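Local coordinates for protein deoxycytidylate deaminase (Cyanophage S-TIM5, PDB 4P9E) that probably catalyses the zinc-dependent hydrolytic deamination of dCMP to dUMP, at residues I105-R116 with L128-M138. Sequence-based numbering, arbitrary orientation.
Sequences IAQAGVKKVYYR and LQQLGVEVEKM
Lys137 lies over one face of the Tyr115 ring: its CB stands 4.0 Å from the ring centroid, a CH-pi contact, while Val135 CG1 meets the ring edge in plane. Tyr115 takes the position between its backbone N and carbonyl carbon (chi1 69°), which swings the ring across the neighbouring strand. Tyr115 and Tyr114 sit on the two faces of the parallel pair 112-115 and 134-137, whose axes run 14° apart; helix 123-130 links the strands in a beta-alpha-beta crossover that completes one edge of the deaminase sheet within this chain. On the Tyr114 side, Lys112 CE covers one ring face toward its rim, and Phe92 stacks with the ring. Glu136 OE1, 3.3 Å from Tyr114 CE1, and Met138 SD approach obliquely, the latter a Met-aromatic contact.

Five backbone bonds set the register, among them Glu136 N to Val113 O. Before each strand, a Schellman motif at Gly109 or Gly132 ends the helix. Apolar packing joins these ends: Ala106 CB sits 3.6 Å from Leu131 CD1, and Ile105, whose other neighbours include Cys101 of the zinc site, brings CG2 to 3.8 Å from Leu128 CD2.

One salt bridge joins side chains on the Tyr114 face of the two strands; the other holds the C-terminal carboxylate just beyond them. The extended Lys112 chain carries NZ past the Tyr114 ring to Glu136 OE1 at 2.7 Å, nearly along the C-O axis. Arg116 bends at chi2 and chi3; salt bridges run from NH1 to Glu17 and from NH2 to Glu10. NH2 is shared: Arg116 NH2 also meets Met138 OXT at 2.7 Å, only 5° out of the guanidinium plane.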
# COMPACT_ATOMS: atom_id res chain seq x y z
N ILE A 105 -6.16 -10.00 18.12
CA ILE A 105 -5.55 -10.96 17.24
C ILE A 105 -6.61 -11.65 16.37
O ILE A 105 -6.44 -11.78 15.16
CB ILE A 105 -4.75 -11.98 18.06
CG1 ILE A 105 -3.61 -11.27 18.79
CG2 ILE A 105 -4.20 -13.09 17.21
CD1 ILE A 105 -3.02 -12.06 19.92
N ALA A 106 -7.72 -12.07 16.98
CA ALA A 106 -8.76 -12.77 16.22
C ALA A 106 -9.46 -11.85 15.24
O ALA A 106 -9.72 -12.21 14.08
CB ALA A 106 -9.76 -13.40 17.15
N GLN A 107 -9.80 -10.66 15.71
CA GLN A 107 -10.45 -9.67 14.89
C GLN A 107 -9.53 -9.18 13.76
O GLN A 107 -10.00 -8.70 12.73
CB GLN A 107 -10.93 -8.52 15.77
CG GLN A 107 -12.00 -7.66 15.13
CD GLN A 107 -13.36 -8.34 15.07
OE1 GLN A 107 -13.55 -9.30 14.34
NE2 GLN A 107 -14.31 -7.83 15.84
N ALA A 108 -8.22 -9.31 13.96
CA ALA A 108 -7.24 -8.85 12.98
C ALA A 108 -7.06 -9.81 11.81
O ALA A 108 -6.40 -9.50 10.83
CB ALA A 108 -5.91 -8.59 13.66
N GLY A 109 -7.66 -10.99 11.93
CA GLY A 109 -7.53 -12.01 10.91
C GLY A 109 -6.21 -12.75 11.00
O GLY A 109 -5.74 -13.31 10.00
N VAL A 110 -5.59 -12.73 12.17
CA VAL A 110 -4.39 -13.52 12.39
C VAL A 110 -4.77 -14.99 12.25
O VAL A 110 -5.70 -15.46 12.88
CB VAL A 110 -3.76 -13.21 13.75
CG1 VAL A 110 -2.71 -14.23 14.13
CG2 VAL A 110 -3.15 -11.82 13.72
N LYS A 111 -4.06 -15.68 11.37
CA LYS A 111 -4.40 -17.04 10.99
C LYS A 111 -4.08 -18.01 12.14
O LYS A 111 -4.90 -18.85 12.51
CB LYS A 111 -3.60 -17.39 9.74
CG LYS A 111 -3.80 -18.79 9.22
CD LYS A 111 -3.12 -18.96 7.87
CE LYS A 111 -1.63 -18.59 7.94
NZ LYS A 111 -0.97 -18.56 6.59
N LYS A 112 -2.88 -17.88 12.69
CA LYS A 112 -2.43 -18.78 13.73
C LYS A 112 -1.44 -18.08 14.67
O LYS A 112 -0.69 -17.21 14.25
CB LYS A 112 -1.79 -20.01 13.08
CG LYS A 112 -1.08 -20.93 14.04
CD LYS A 112 -0.37 -22.01 13.26
CE LYS A 112 0.02 -23.19 14.13
NZ LYS A 112 0.80 -24.13 13.30
N VAL A 113 -1.47 -18.47 15.94
CA VAL A 113 -0.49 -18.03 16.92
C VAL A 113 0.42 -19.19 17.40
O VAL A 113 -0.06 -20.22 17.85
CB VAL A 113 -1.17 -17.35 18.15
CG1 VAL A 113 -0.13 -16.95 19.19
CG2 VAL A 113 -2.01 -16.15 17.72
N TYR A 114 1.74 -19.01 17.29
CA TYR A 114 2.73 -19.90 17.89
C TYR A 114 3.26 -19.26 19.17
O TYR A 114 3.69 -18.10 19.16
CB TYR A 114 3.91 -20.11 16.94
CG TYR A 114 3.61 -20.75 15.61
CD1 TYR A 114 3.85 -22.09 15.39
CD2 TYR A 114 3.13 -19.99 14.54
CE1 TYR A 114 3.59 -22.68 14.15
CE2 TYR A 114 2.86 -20.57 13.30
CZ TYR A 114 3.09 -21.91 13.11
OH TYR A 114 2.83 -22.49 11.90
N TYR A 115 3.24 -19.99 20.28
CA TYR A 115 3.87 -19.51 21.52
C TYR A 115 4.85 -20.50 22.14
O TYR A 115 4.75 -21.72 21.93
CB TYR A 115 2.83 -19.13 22.56
CG TYR A 115 2.06 -20.30 23.12
CD1 TYR A 115 2.46 -20.91 24.30
CD2 TYR A 115 0.93 -20.79 22.49
CE1 TYR A 115 1.77 -21.97 24.83
CE2 TYR A 115 0.23 -21.86 23.00
CZ TYR A 115 0.65 -22.45 24.18
OH TYR A 115 -0.04 -23.52 24.72
N ARG A 116 5.87 -19.98 22.80
CA ARG A 116 6.80 -20.84 23.53
C ARG A 116 6.37 -21.15 24.96
O ARG A 116 6.53 -22.26 25.43
CB ARG A 116 8.20 -20.25 23.54
CG ARG A 116 9.25 -21.21 24.05
CD ARG A 116 10.49 -21.18 23.20
NE ARG A 116 10.47 -22.20 22.16
CZ ARG A 116 11.32 -22.25 21.15
NH1 ARG A 116 12.27 -21.34 21.04
NH2 ARG A 116 11.23 -23.22 20.26
N LEU A 128 -9.08 -17.75 21.39
CA LEU A 128 -8.48 -17.75 20.06
C LEU A 128 -9.02 -18.94 19.26
O LEU A 128 -9.28 -18.84 18.05
CB LEU A 128 -6.96 -17.81 20.15
CG LEU A 128 -6.15 -16.59 20.60
CD1 LEU A 128 -4.81 -17.02 21.15
CD2 LEU A 128 -5.92 -15.61 19.47
N GLN A 129 -9.20 -20.07 19.93
CA GLN A 129 -9.62 -21.28 19.24
C GLN A 129 -11.10 -21.27 18.93
O GLN A 129 -11.52 -21.67 17.83
CB GLN A 129 -9.20 -22.52 20.02
CG GLN A 129 -7.72 -22.84 19.79
CD GLN A 129 -7.27 -24.15 20.40
OE1 GLN A 129 -6.60 -24.96 19.74
NE2 GLN A 129 -7.62 -24.37 21.67
N GLN A 130 -11.88 -20.78 19.89
CA GLN A 130 -13.29 -20.52 19.68
C GLN A 130 -13.48 -19.69 18.43
O GLN A 130 -14.34 -19.99 17.60
CB GLN A 130 -13.88 -19.74 20.86
CG GLN A 130 -14.09 -20.53 22.14
CD GLN A 130 -14.79 -19.68 23.20
OE1 GLN A 130 -15.63 -18.83 22.88
NE2 GLN A 130 -14.44 -19.91 24.46
N LEU A 131 -12.64 -18.66 18.30
CA LEU A 131 -12.76 -17.67 17.23
C LEU A 131 -12.09 -18.06 15.91
O LEU A 131 -12.08 -17.27 14.97
CB LEU A 131 -12.25 -16.31 17.71
CG LEU A 131 -13.12 -15.67 18.79
CD1 LEU A 131 -12.53 -14.38 19.31
CD2 LEU A 131 -14.53 -15.45 18.27
N GLY A 132 -11.52 -19.26 15.84
CA GLY A 132 -11.02 -19.77 14.58
C GLY A 132 -9.57 -19.49 14.27
O GLY A 132 -9.09 -19.78 13.18
N VAL A 133 -8.86 -18.91 15.24
CA VAL A 133 -7.42 -18.78 15.15
C VAL A 133 -6.81 -20.11 15.58
O VAL A 133 -7.21 -20.67 16.60
CB VAL A 133 -6.91 -17.64 16.08
CG1 VAL A 133 -5.44 -17.40 15.87
CG2 VAL A 133 -7.69 -16.36 15.85
N GLU A 134 -5.87 -20.62 14.81
CA GLU A 134 -5.11 -21.80 15.20
C GLU A 134 -4.03 -21.46 16.22
O GLU A 134 -3.54 -20.33 16.26
CB GLU A 134 -4.51 -22.48 13.98
CG GLU A 134 -5.57 -22.77 12.93
CD GLU A 134 -6.69 -23.70 13.42
OE1 GLU A 134 -7.82 -23.59 12.90
OE2 GLU A 134 -6.45 -24.54 14.33
N VAL A 135 -3.69 -22.45 17.04
CA VAL A 135 -2.72 -22.28 18.13
C VAL A 135 -1.77 -23.47 18.22
O VAL A 135 -2.20 -24.60 18.14
CB VAL A 135 -3.42 -22.15 19.49
CG1 VAL A 135 -2.41 -21.86 20.58
CG2 VAL A 135 -4.50 -21.07 19.45
N GLU A 136 -0.48 -23.19 18.38
CA GLU A 136 0.53 -24.24 18.56
C GLU A 136 1.67 -23.82 19.50
O GLU A 136 2.28 -22.78 19.32
CB GLU A 136 1.10 -24.69 17.20
CG GLU A 136 2.19 -25.77 17.29
CD GLU A 136 2.85 -26.09 15.95
OE1 GLU A 136 2.32 -25.66 14.90
OE2 GLU A 136 3.91 -26.76 15.94
N LYS A 137 1.93 -24.65 20.51
CA LYS A 137 3.04 -24.46 21.43
C LYS A 137 4.31 -25.12 20.87
O LYS A 137 4.24 -26.21 20.33
CB LYS A 137 2.63 -25.02 22.80
CG LYS A 137 3.73 -25.46 23.73
CD LYS A 137 4.40 -24.32 24.44
CE LYS A 137 4.90 -24.79 25.80
NZ LYS A 137 3.76 -24.97 26.74
N MET A 138 5.46 -24.45 20.98
CA MET A 138 6.69 -24.95 20.36
C MET A 138 7.96 -24.65 21.15
O MET A 138 7.89 -24.30 22.33
CB MET A 138 6.85 -24.39 18.96
CG MET A 138 6.92 -22.88 18.89
SD MET A 138 7.45 -22.27 17.28
CE MET A 138 9.14 -22.83 17.26
OXT MET A 138 9.07 -24.75 20.63